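Local coordinates for protein type II restriction enzyme MspI (PDB 1SA3) that recognises the double-stranded DNA sequence 5'-CCGG-3' and cleaves it after the first cytosine, leaving 5'-phosphate ends, at residues T138-S143 against E176-R181; F182-V187 against N221-V226; S227-E232 against T243-T248. One frame throughout, in Å; residues are numbered along the deposited sequence.

Contact 1. Residues T138-S143 against E176-R181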
loop_
_atom_site.group_PDB
_atom_site.type_symbol
_atom_site.label_atom_id
_atom_site.label_comp_id
_atom_site.label_asym_id
_atom_site.label_seq_id
_atom_site.Cartn_x
_atom_site.Cartn_y
_atom_site.Cartn_z
ATOM N N THR E 138 -16.202 2.609 12.399
ATOM C CA THR E 138 -15.563 3.103 13.612
ATOM C C THR E 138 -14.300 3.900 13.270
ATOM O O THR E 138 -14.075 4.985 13.813
ATOM C CB THR E 138 -15.230 1.935 14.553
ATOM O OG1 THR E 138 -16.453 1.369 15.040
ATOM C CG2 THR E 138 -14.392 2.397 15.723
ATOM N N GLY E 139 -13.491 3.380 12.352
ATOM C CA GLY E 139 -12.285 4.091 11.967
ATOM C C GLY E 139 -12.538 5.363 11.170
ATOM O O GLY E 139 -11.838 6.354 11.356
ATOM N N VAL E 140 -13.548 5.350 10.302
ATOM C CA VAL E 140 -13.864 6.497 9.451
ATOM C C VAL E 140 -14.755 7.561 10.113
ATOM O O VAL E 140 -14.737 8.728 9.717
ATOM C CB VAL E 140 -14.523 6.019 8.129
ATOM C CG1 VAL E 140 -14.794 7.203 7.199
ATOM C CG2 VAL E 140 -13.600 5.010 7.424
ATOM N N GLY E 141 -15.523 7.158 11.120
ATOM C CA GLY E 141 -16.391 8.099 11.808
ATOM C C GLY E 141 -17.845 8.036 11.366
ATOM O O GLY E 141 -18.576 9.024 11.473
ATOM N N ILE E 142 -18.268 6.874 10.873
ATOM C CA ILE E 142 -19.640 6.678 10.409
ATOM C C ILE E 142 -20.463 6.003 11.511
ATOM O O ILE E 142 -20.091 4.947 12.019
ATOM C CB ILE E 142 -19.662 5.802 9.132
ATOM C CG1 ILE E 142 -18.813 6.466 8.045
ATOM C CG2 ILE E 142 -21.091 5.614 8.641
ATOM C CD1 ILE E 142 -18.465 5.558 6.869
ATOM N N SER E 143 -21.578 6.622 11.887
ATOM C CA SER E 143 -22.424 6.063 12.938
ATOM C C SER E 143 -23.570 5.251 12.339
ATOM O O SER E 143 -23.686 5.129 11.117
ATOM C CB SER E 143 -22.990 7.191 13.809
ATOM O OG SER E 143 -23.705 8.111 13.011
ATOM N N GLU E 176 -19.726 10.594 0.099
ATOM C CA GLU E 176 -18.995 11.764 -0.378
ATOM C C GLU E 176 -18.243 12.553 0.698
ATOM O O GLU E 176 -17.063 12.858 0.537
ATOM C CB GLU E 176 -19.945 12.691 -1.147
ATOM C CG GLU E 176 -19.242 13.782 -1.939
ATOM C CD GLU E 176 -18.840 14.968 -1.081
ATOM O OE1 GLU E 176 -18.025 15.793 -1.552
ATOM O OE2 GLU E 176 -19.347 15.083 0.056
ATOM N N PRO E 177 -18.913 12.894 1.807
ATOM C CA PRO E 177 -18.236 13.647 2.866
ATOM C C PRO E 177 -17.089 12.878 3.526
ATOM O O PRO E 177 -16.174 13.485 4.075
ATOM C CB PRO E 177 -19.360 13.936 3.863
ATOM C CG PRO E 177 -20.596 13.917 3.018
ATOM C CD PRO E 177 -20.344 12.732 2.120
ATOM N N TYR E 178 -17.145 11.550 3.476
ATOM C CA TYR E 178 -16.121 10.713 4.102
ATOM C C TYR E 178 -15.076 10.142 3.151
ATOM O O TYR E 178 -14.177 9.428 3.590
ATOM C CB TYR E 178 -16.762 9.532 4.833
ATOM C CG TYR E 178 -17.776 9.896 5.888
ATOM C CD1 TYR E 178 -19.124 10.059 5.560
ATOM C CD2 TYR E 178 -17.396 10.040 7.217
ATOM C CE1 TYR E 178 -20.073 10.351 6.545
ATOM C CE2 TYR E 178 -18.332 10.334 8.204
ATOM C CZ TYR E 178 -19.666 10.484 7.860
ATOM O OH TYR E 178 -20.593 10.749 8.842
ATOM N N ARG E 179 -15.197 10.443 1.863
ATOM C CA ARG E 179 -14.266 9.928 0.860
ATOM C C ARG E 179 -12.801 9.861 1.282
ATOM O O ARG E 179 -12.211 8.785 1.279
ATOM C CB ARG E 179 -14.391 10.735 -0.432
ATOM C CG ARG E 179 -15.506 10.245 -1.333
ATOM C CD ARG E 179 -16.185 11.390 -2.062
ATOM N NE ARG E 179 -15.385 11.963 -3.139
ATOM C CZ ARG E 179 -15.077 13.254 -3.229
ATOM N NH1 ARG E 179 -15.489 14.105 -2.299
ATOM N NH2 ARG E 179 -14.384 13.701 -4.266
ATOM N N GLU E 180 -12.218 11.002 1.639
ATOM C CA GLU E 180 -10.812 11.059 2.040
ATOM C C GLU E 180 -10.487 10.247 3.288
ATOM O O GLU E 180 -9.484 9.530 3.324
ATOM C CB GLU E 180 -10.375 12.514 2.249
ATOM C CG GLU E 180 -10.362 13.323 0.965
ATOM C CD GLU E 180 -9.540 14.601 1.062
ATOM O OE1 GLU E 180 -9.348 15.240 0.010
ATOM O OE2 GLU E 180 -9.086 14.968 2.172
ATOM N N ARG E 181 -11.323 10.363 4.316
ATOM C CA ARG E 181 -11.104 9.608 5.539
ATOM C C ARG E 181 -11.209 8.114 5.244
ATOM O O ARG E 181 -10.416 7.321 5.745
ATOM C CB ARG E 181 -12.129 10.002 6.606
ATOM C CG ARG E 181 -11.736 11.237 7.400
ATOM C CD ARG E 181 -12.896 11.727 8.254
ATOM N NE ARG E 181 -13.991 12.231 7.427
ATOM C CZ ARG E 181 -15.129 12.716 7.913
ATOM N NH1 ARG E 181 -15.324 12.758 9.225
ATOM N NH2 ARG E 181 -16.065 13.174 7.091
HETATM O O HOH W 1 -22.453 9.258 10.214
#
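One face of the Tyr178 ring is covered by Ile142, whose CG1 stands 3.9 Å from the ring centroid and 11° off the normal, a CH-pi contact almost straight above the centre. The flat guanidinium of Arg181 has Tyr178 CD2 over one of its own faces, offset toward the rim. At the guanidinium edge, in plane, NH2 gives a hydrogen bond of 3.0 Å to Pro177 O, which it meets from above the carbonyl plane; that bond helps set how the group is turned. Val140 approaches the tyrosine obliquely, CG1 lying 3.8 Å from Tyr178 CD2. With chi1 at -177° this methyl is anti to the backbone N, a position from which it also meets Arg181 CB at 3.9 Å.

The contact joins the C-terminal end of helix 133-140 to the start of helix 179-188. Gly141 leaves helix 133-140 with positive phi (100°), and its O comes 3.5 Å from Tyr178 CE2. Leu147 and Ile151 of helix 146-157 pack on Ile142. At the outer end of the tyrosine, a water 2.8 Å from Tyr178 OH accepts from Ser143 N at 3.2 Å, linking the phenol to the loop backbone.

Contact 2. Residues F182-V187 against N221-V226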
loop_
_atom_site.group_PDB
_atom_site.type_symbol
_atom_site.label_atom_id
_atom_site.label_comp_id
_atom_site.label_asym_id
_atom_site.label_seq_id
_atom_site.Cartn_x
_atom_site.Cartn_y
_atom_site.Cartn_z
ATOM N N PHE E 182 -12.187 7.739 4.424
ATOM C CA PHE E 182 -12.390 6.336 4.061
ATOM C C PHE E 182 -11.135 5.761 3.396
ATOM O O PHE E 182 -10.642 4.698 3.779
ATOM C CB PHE E 182 -13.577 6.208 3.100
ATOM C CG PHE E 182 -14.068 4.792 2.908
ATOM C CD1 PHE E 182 -15.117 4.299 3.677
ATOM C CD2 PHE E 182 -13.513 3.970 1.931
ATOM C CE1 PHE E 182 -15.620 3.008 3.474
ATOM C CE2 PHE E 182 -14.006 2.678 1.721
ATOM C CZ PHE E 182 -15.068 2.198 2.498
ATOM N N ILE E 183 -10.613 6.467 2.399
ATOM C CA ILE E 183 -9.429 5.996 1.693
ATOM C C ILE E 183 -8.202 5.945 2.593
ATOM O O ILE E 183 -7.507 4.932 2.654
ATOM C CB ILE E 183 -9.098 6.889 0.486
ATOM C CG1 ILE E 183 -10.277 6.909 -0.486
ATOM C CG2 ILE E 183 -7.861 6.355 -0.219
ATOM C CD1 ILE E 183 -10.233 8.040 -1.482
ATOM N N ARG E 184 -7.935 7.043 3.287
ATOM C CA ARG E 184 -6.775 7.112 4.169
ATOM C C ARG E 184 -6.834 6.035 5.251
ATOM O O ARG E 184 -5.828 5.386 5.545
ATOM C CB ARG E 184 -6.683 8.508 4.802
ATOM C CG ARG E 184 -5.403 8.776 5.570
ATOM C CD ARG E 184 -5.376 10.216 6.093
ATOM N NE ARG E 184 -5.359 11.200 5.012
ATOM C CZ ARG E 184 -4.279 11.550 4.323
ATOM N NH1 ARG E 184 -3.104 10.999 4.597
ATOM N NH2 ARG E 184 -4.369 12.460 3.357
ATOM N N TRP E 185 -8.011 5.821 5.834
ATOM C CA TRP E 185 -8.126 4.813 6.878
ATOM C C TRP E 185 -7.945 3.396 6.329
ATOM O O TRP E 185 -7.310 2.556 6.964
ATOM C CB TRP E 185 -9.476 4.915 7.591
ATOM C CG TRP E 185 -9.589 3.936 8.705
ATOM C CD1 TRP E 185 -9.172 4.104 9.993
ATOM C CD2 TRP E 185 -10.080 2.597 8.614
ATOM N NE1 TRP E 185 -9.370 2.950 10.710
ATOM C CE2 TRP E 185 -9.927 2.008 9.887
ATOM C CE3 TRP E 185 -10.634 1.836 7.577
ATOM C CZ2 TRP E 185 -10.306 0.685 10.153
ATOM C CZ3 TRP E 185 -11.011 0.524 7.838
ATOM C CH2 TRP E 185 -10.844 -0.038 9.118
ATOM N N CYS E 186 -8.497 3.131 5.150
ATOM C CA CYS E 186 -8.370 1.808 4.548
ATOM C C CYS E 186 -6.918 1.396 4.303
ATOM O O CYS E 186 -6.556 0.243 4.533
ATOM C CB CYS E 186 -9.127 1.740 3.219
ATOM S SG CYS E 186 -10.890 1.425 3.393
ATOM N N VAL E 187 -6.094 2.332 3.837
ATOM C CA VAL E 187 -4.690 2.026 3.554
ATOM C C VAL E 187 -3.707 2.320 4.685
ATOM O O VAL E 187 -2.566 1.871 4.625
ATOM C CB VAL E 187 -4.192 2.743 2.265
ATOM C CG1 VAL E 187 -5.030 2.299 1.079
ATOM C CG2 VAL E 187 -4.265 4.265 2.419
ATOM N N ASN E 221 3.160 8.990 -1.658
ATOM C CA ASN E 221 2.956 9.337 -0.251
ATOM C C ASN E 221 1.425 9.243 -0.090
ATOM O O ASN E 221 0.691 9.201 -1.093
ATOM C CB ASN E 221 3.476 10.754 0.087
ATOM C CG ASN E 221 2.878 11.845 -0.797
ATOM O OD1 ASN E 221 1.661 11.991 -0.895
ATOM N ND2 ASN E 221 3.744 12.622 -1.435
ATOM N N ILE E 222 0.934 9.210 1.144
ATOM C CA ILE E 222 -0.501 9.058 1.357
ATOM C C ILE E 222 -1.347 10.171 0.745
ATOM O O ILE E 222 -2.381 9.891 0.138
ATOM C CB ILE E 222 -0.831 8.910 2.861
ATOM C CG1 ILE E 222 0.004 7.776 3.466
ATOM C CG2 ILE E 222 -2.307 8.588 3.048
ATOM C CD1 ILE E 222 -0.133 6.437 2.733
ATOM N N ASP E 223 -0.921 11.424 0.893
ATOM C CA ASP E 223 -1.685 12.534 0.319
ATOM C C ASP E 223 -1.938 12.329 -1.169
ATOM O O ASP E 223 -3.074 12.441 -1.630
ATOM C CB ASP E 223 -0.960 13.872 0.523
ATOM C CG ASP E 223 -1.107 14.414 1.934
ATOM O OD1 ASP E 223 -1.839 13.804 2.744
ATOM O OD2 ASP E 223 -0.486 15.455 2.227
ATOM N N ASP E 224 -0.881 12.024 -1.922
ATOM C CA ASP E 224 -1.015 11.825 -3.362
ATOM C C ASP E 224 -1.855 10.613 -3.721
ATOM O O ASP E 224 -2.637 10.651 -4.682
ATOM C CB ASP E 224 0.358 11.709 -4.020
ATOM C CG ASP E 224 1.142 13.002 -3.952
ATOM O OD1 ASP E 224 0.548 14.041 -3.607
ATOM O OD2 ASP E 224 2.349 12.988 -4.249
ATOM N N TYR E 225 -1.703 9.533 -2.962
ATOM C CA TYR E 225 -2.480 8.333 -3.238
ATOM C C TYR E 225 -3.965 8.670 -3.100
ATOM O O TYR E 225 -4.780 8.307 -3.953
ATOM C CB TYR E 225 -2.118 7.218 -2.254
ATOM C CG TYR E 225 -2.944 5.963 -2.441
ATOM C CD1 TYR E 225 -2.622 5.028 -3.432
ATOM C CD2 TYR E 225 -4.059 5.712 -1.634
ATOM C CE1 TYR E 225 -3.386 3.873 -3.614
ATOM C CE2 TYR E 225 -4.828 4.560 -1.809
ATOM C CZ TYR E 225 -4.488 3.646 -2.798
ATOM O OH TYR E 225 -5.238 2.498 -2.960
ATOM N N VAL E 226 -4.307 9.366 -2.018
ATOM C CA VAL E 226 -5.695 9.755 -1.772
ATOM C C VAL E 226 -6.211 10.625 -2.921
ATOM O O VAL E 226 -7.294 10.387 -3.450
ATOM C CB VAL E 226 -5.830 10.528 -0.436
ATOM C CG1 VAL E 226 -7.247 11.105 -0.294
ATOM C CG2 VAL E 226 -5.526 9.596 0.733
#
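Helix 179-188 packs here against the first turn of helix 222-234, which follows directly on strand 213-221 at an edge of the five-stranded mixed sheet. The N-to-C directions of helix segments 182-187 and 222-226 differ by 124°, with their axes 10.0 Å apart at closest approach. Asn221 is the N-cap of the second helix: its OD1 accepts from Asp224 N at 2.7 Å, nearly end-on to the side-chain carbonyl.

Two kinds of contact share the interface. On the apolar side, Ile183 CG2 reaches Tyr225 CE2 at 3.9 Å and Val226 CG2 at 4.1 Å, while Val187 CG1 approaches Tyr225 CE2 to 3.7 Å. The tyrosine ring thus has both aliphatic side chains at the same ring carbon, each arriving obliquely, and its hydroxyl is hydrogen-bonded to OXT of the C-terminal Gly262. On the polar side, Arg184 leaves its helix with CG anti to the backbone N (chi1 -171°) and bends at chi3, bringing the guanidinium across to the other helix. Arg184 NH2 donates to Asp223 OD1 at 2.9 Å in a salt bridge. The oxygen is met on its anti side, somewhat out of the carboxylate plane, and the guanidinium and carboxylate planes stand 87° apart, so this is a single-point grip and not a paired, coplanar one. Val226 CG2 lies over one guanidinium face, 4.0 Å above its plane.

Asp223 OD2 has a second cation, Lys193 NZ, so the carboxylate is shared between two positive groups; with Arg184 buried among isoleucine and valine methyls, this pairing probably keeps Asp223 ionised and offsets the buried arginine charge.

Contact 3. Residues S227-E232 against T243-T248. With nucleotides of chain B.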
loop_
_atom_site.group_PDB
_atom_site.type_symbol
_atom_site.label_atom_id
_atom_site.label_comp_id
_atom_site.label_asym_id
_atom_site.label_seq_id
_atom_site.Cartn_x
_atom_site.Cartn_y
_atom_site.Cartn_z
ATOM N N SER E 227 -5.432 11.631 -3.307
ATOM C CA SER E 227 -5.830 12.505 -4.408
ATOM C C SER E 227 -6.090 11.691 -5.664
ATOM O O SER E 227 -7.072 11.930 -6.370
ATOM C CB SER E 227 -4.742 13.542 -4.695
ATOM O OG SER E 227 -4.574 14.413 -3.591
ATOM N N ASP E 228 -5.215 10.730 -5.949
ATOM C CA ASP E 228 -5.380 9.894 -7.134
ATOM C C ASP E 228 -6.684 9.103 -7.086
ATOM O O ASP E 228 -7.415 9.050 -8.075
ATOM C CB ASP E 228 -4.208 8.917 -7.290
ATOM C CG ASP E 228 -2.893 9.617 -7.608
ATOM O OD1 ASP E 228 -2.918 10.784 -8.050
ATOM O OD2 ASP E 228 -1.834 8.986 -7.423
ATOM N N ARG E 229 -6.967 8.481 -5.944
ATOM C CA ARG E 229 -8.193 7.700 -5.780
ATOM C C ARG E 229 -9.431 8.607 -5.883
ATOM O O ARG E 229 -10.419 8.238 -6.519
ATOM C CB ARG E 229 -8.197 6.982 -4.422
ATOM C CG ARG E 229 -7.071 5.969 -4.225
ATOM C CD ARG E 229 -7.236 4.737 -5.112
ATOM N NE ARG E 229 -6.957 5.007 -6.519
ATOM C CZ ARG E 229 -5.749 5.257 -7.012
ATOM N NH1 ARG E 229 -4.691 5.275 -6.213
ATOM N NH2 ARG E 229 -5.593 5.483 -8.309
ATOM N N ILE E 230 -9.371 9.783 -5.255
ATOM C CA ILE E 230 -10.485 10.748 -5.288
ATOM C C ILE E 230 -10.776 11.156 -6.728
ATOM O O ILE E 230 -11.934 11.255 -7.132
ATOM C CB ILE E 230 -10.167 12.041 -4.482
ATOM C CG1 ILE E 230 -10.096 11.733 -2.985
ATOM C CG2 ILE E 230 -11.235 13.109 -4.752
ATOM C CD1 ILE E 230 -11.409 11.296 -2.384
ATOM N N ALA E 231 -9.720 11.399 -7.498
ATOM C CA ALA E 231 -9.880 11.787 -8.901
ATOM C C ALA E 231 -10.538 10.646 -9.675
ATOM O O ALA E 231 -11.486 10.857 -10.434
ATOM C CB ALA E 231 -8.518 12.132 -9.516
ATOM N N GLU E 232 -10.026 9.438 -9.467
ATOM C CA GLU E 232 -10.541 8.247 -10.127
ATOM C C GLU E 232 -12.004 8.015 -9.751
ATOM O O GLU E 232 -12.823 7.648 -10.592
ATOM C CB GLU E 232 -9.703 7.035 -9.715
ATOM C CG GLU E 232 -9.997 5.768 -10.488
ATOM C CD GLU E 232 -9.234 4.577 -9.944
ATOM O OE1 GLU E 232 -7.994 4.672 -9.812
ATOM O OE2 GLU E 232 -9.876 3.548 -9.648
ATOM N N THR E 243 -14.950 6.526 -3.930
ATOM C CA THR E 243 -13.679 6.374 -3.217
ATOM C C THR E 243 -12.513 6.013 -4.127
ATOM O O THR E 243 -11.360 6.193 -3.745
ATOM C CB THR E 243 -13.732 5.270 -2.141
ATOM O OG1 THR E 243 -14.055 4.023 -2.765
ATOM C CG2 THR E 243 -14.747 5.598 -1.071
ATOM N N GLY E 244 -12.800 5.489 -5.313
ATOM C CA GLY E 244 -11.724 5.114 -6.215
ATOM C C GLY E 244 -11.108 3.764 -5.863
ATOM O O GLY E 244 -10.178 3.290 -6.521
ATOM N N LEU E 245 -11.613 3.154 -4.800
ATOM C CA LEU E 245 -11.139 1.842 -4.384
ATOM C C LEU E 245 -12.126 0.844 -4.974
ATOM O O LEU E 245 -13.275 1.198 -5.254
ATOM C CB LEU E 245 -11.157 1.726 -2.856
ATOM C CG LEU E 245 -10.237 2.676 -2.087
ATOM C CD1 LEU E 245 -10.434 2.463 -0.592
ATOM C CD2 LEU E 245 -8.787 2.419 -2.481
ATOM N N ASN E 246 -11.687 -0.392 -5.173
ATOM C CA ASN E 246 -12.576 -1.415 -5.701
ATOM C C ASN E 246 -13.111 -2.200 -4.514
ATOM O O ASN E 246 -12.337 -2.801 -3.765
ATOM C CB ASN E 246 -11.827 -2.352 -6.647
ATOM C CG ASN E 246 -11.102 -1.603 -7.747
ATOM O OD1 ASN E 246 -10.015 -1.065 -7.541
ATOM N ND2 ASN E 246 -11.712 -1.549 -8.919
ATOM N N TRP E 247 -14.431 -2.170 -4.333
ATOM C CA TRP E 247 -15.081 -2.880 -3.234
ATOM C C TRP E 247 -15.450 -4.312 -3.625
ATOM O O TRP E 247 -16.129 -4.534 -4.625
ATOM C CB TRP E 247 -16.377 -2.160 -2.827
ATOM C CG TRP E 247 -16.205 -0.799 -2.213
ATOM C CD1 TRP E 247 -15.220 0.102 -2.466
ATOM C CD2 TRP E 247 -17.108 -0.163 -1.290
ATOM N NE1 TRP E 247 -15.449 1.267 -1.763
ATOM C CE2 TRP E 247 -16.602 1.128 -1.033
ATOM C CE3 TRP E 247 -18.296 -0.566 -0.664
ATOM C CZ2 TRP E 247 -17.243 2.027 -0.173
ATOM C CZ3 TRP E 247 -18.938 0.332 0.195
ATOM C CH2 TRP E 247 -18.403 1.614 0.430
ATOM N N THR E 248 -15.019 -5.289 -2.836
ATOM C CA THR E 248 -15.376 -6.671 -3.129
ATOM C C THR E 248 -15.413 -7.458 -1.819
ATOM O O THR E 248 -15.590 -6.863 -0.748
ATOM C CB THR E 248 -14.399 -7.296 -4.169
ATOM O OG1 THR E 248 -14.791 -8.646 -4.445
ATOM C CG2 THR E 248 -12.972 -7.258 -3.664
ATOM P P DC B 4 -21.028 -12.166 -8.051
ATOM O OP1 DC B 4 -22.216 -12.902 -8.557
ATOM O OP2 DC B 4 -21.062 -11.567 -6.698
ATOM O "O5'" DC B 4 -19.763 -13.128 -8.157
ATOM C "C5'" DC B 4 -19.471 -13.787 -9.390
ATOM C "C4'" DC B 4 -18.264 -14.685 -9.248
ATOM O "O4'" DC B 4 -17.064 -13.884 -9.134
ATOM C "C3'" DC B 4 -18.265 -15.633 -8.046
ATOM O "O3'" DC B 4 -17.735 -16.909 -8.437
ATOM C "C2'" DC B 4 -17.303 -14.958 -7.086
ATOM C "C1'" DC B 4 -16.294 -14.384 -8.055
ATOM N N1 DC B 4 -15.465 -13.290 -7.522
ATOM C C2 DC B 4 -14.076 -13.376 -7.666
ATOM O O2 DC B 4 -13.599 -14.343 -8.284
ATOM N N3 DC B 4 -13.291 -12.408 -7.133
ATOM C C4 DC B 4 -13.846 -11.383 -6.484
ATOM N N4 DC B 4 -13.036 -10.459 -5.953
ATOM C C5 DC B 4 -15.262 -11.259 -6.343
ATOM C C6 DC B 4 -16.026 -12.226 -6.878
#
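Arg229 and Leu245 cross at about a right angle, Arg229 CD meeting Leu245 CD2 at 3.8 Å. The arginine chain bends twice, at chi2 (-69°) and chi3 (73°), which turns its guanidinium along its own helix toward Glu232, three residues on. There Arg229 NH2 donates to Glu232 OE1 at 2.9 Å in a salt bridge; the oxygen lies near the guanidinium plane and is approached nearly along its C-O axis. Gly244 O also sits near that plane, at the guanidinium edge. Glu232 brings OE2 within 3.2 Å of Gly244 O, but these are two acceptors; Lys125 NZ forms a salt bridge with OE2 and probably eases their repulsion.

Helix 222-234 rests on the turn leading into strand 246-249 of the small antiparallel sheet. Gly244 comes so close that its CA makes a CH...O contact of 3.4 Å with Arg229 O. Just before this glycine, Thr243 opens an ST turn, its OG1 accepting from Leu245 N at 3.3 Å and also from the indole Trp247 NE1 at 3.2 Å, with the threonine oxygen tilted out of the indole plane; OG1 is also hydrogen-bonded to Gly240 O.

Farther along the strand, Thr248 touches the DNA and not the helix. Its OG1 accepts a hydrogen bond of 2.9 Å from N4 of cytosine DC4 of chain B, the exocyclic amino group, consistent with a part in recognising the base.

The contacts follow one another along the chain, each closing before the next opens. Contacts 1 and 2 share helix 179-188 and have centres about 12 Å apart; contacts 2 and 3 share helix 222-234, with centres about 10 Å apart. Between contacts 1 and 3 the centres are about 14 Å apart, and Arg179 packs directly on Ile230. Phe182 against Trp247 and Ile183 against Ile230 join contacts 2 and 3, while Val140 on Phe182 joins contacts 1 and 2. Together they form a continuous packed unit from helix 133-140 to the strand whose Thr248 bonds a DNA base, connecting the large mixed sheet's edge with the small DNA-contacting sheet.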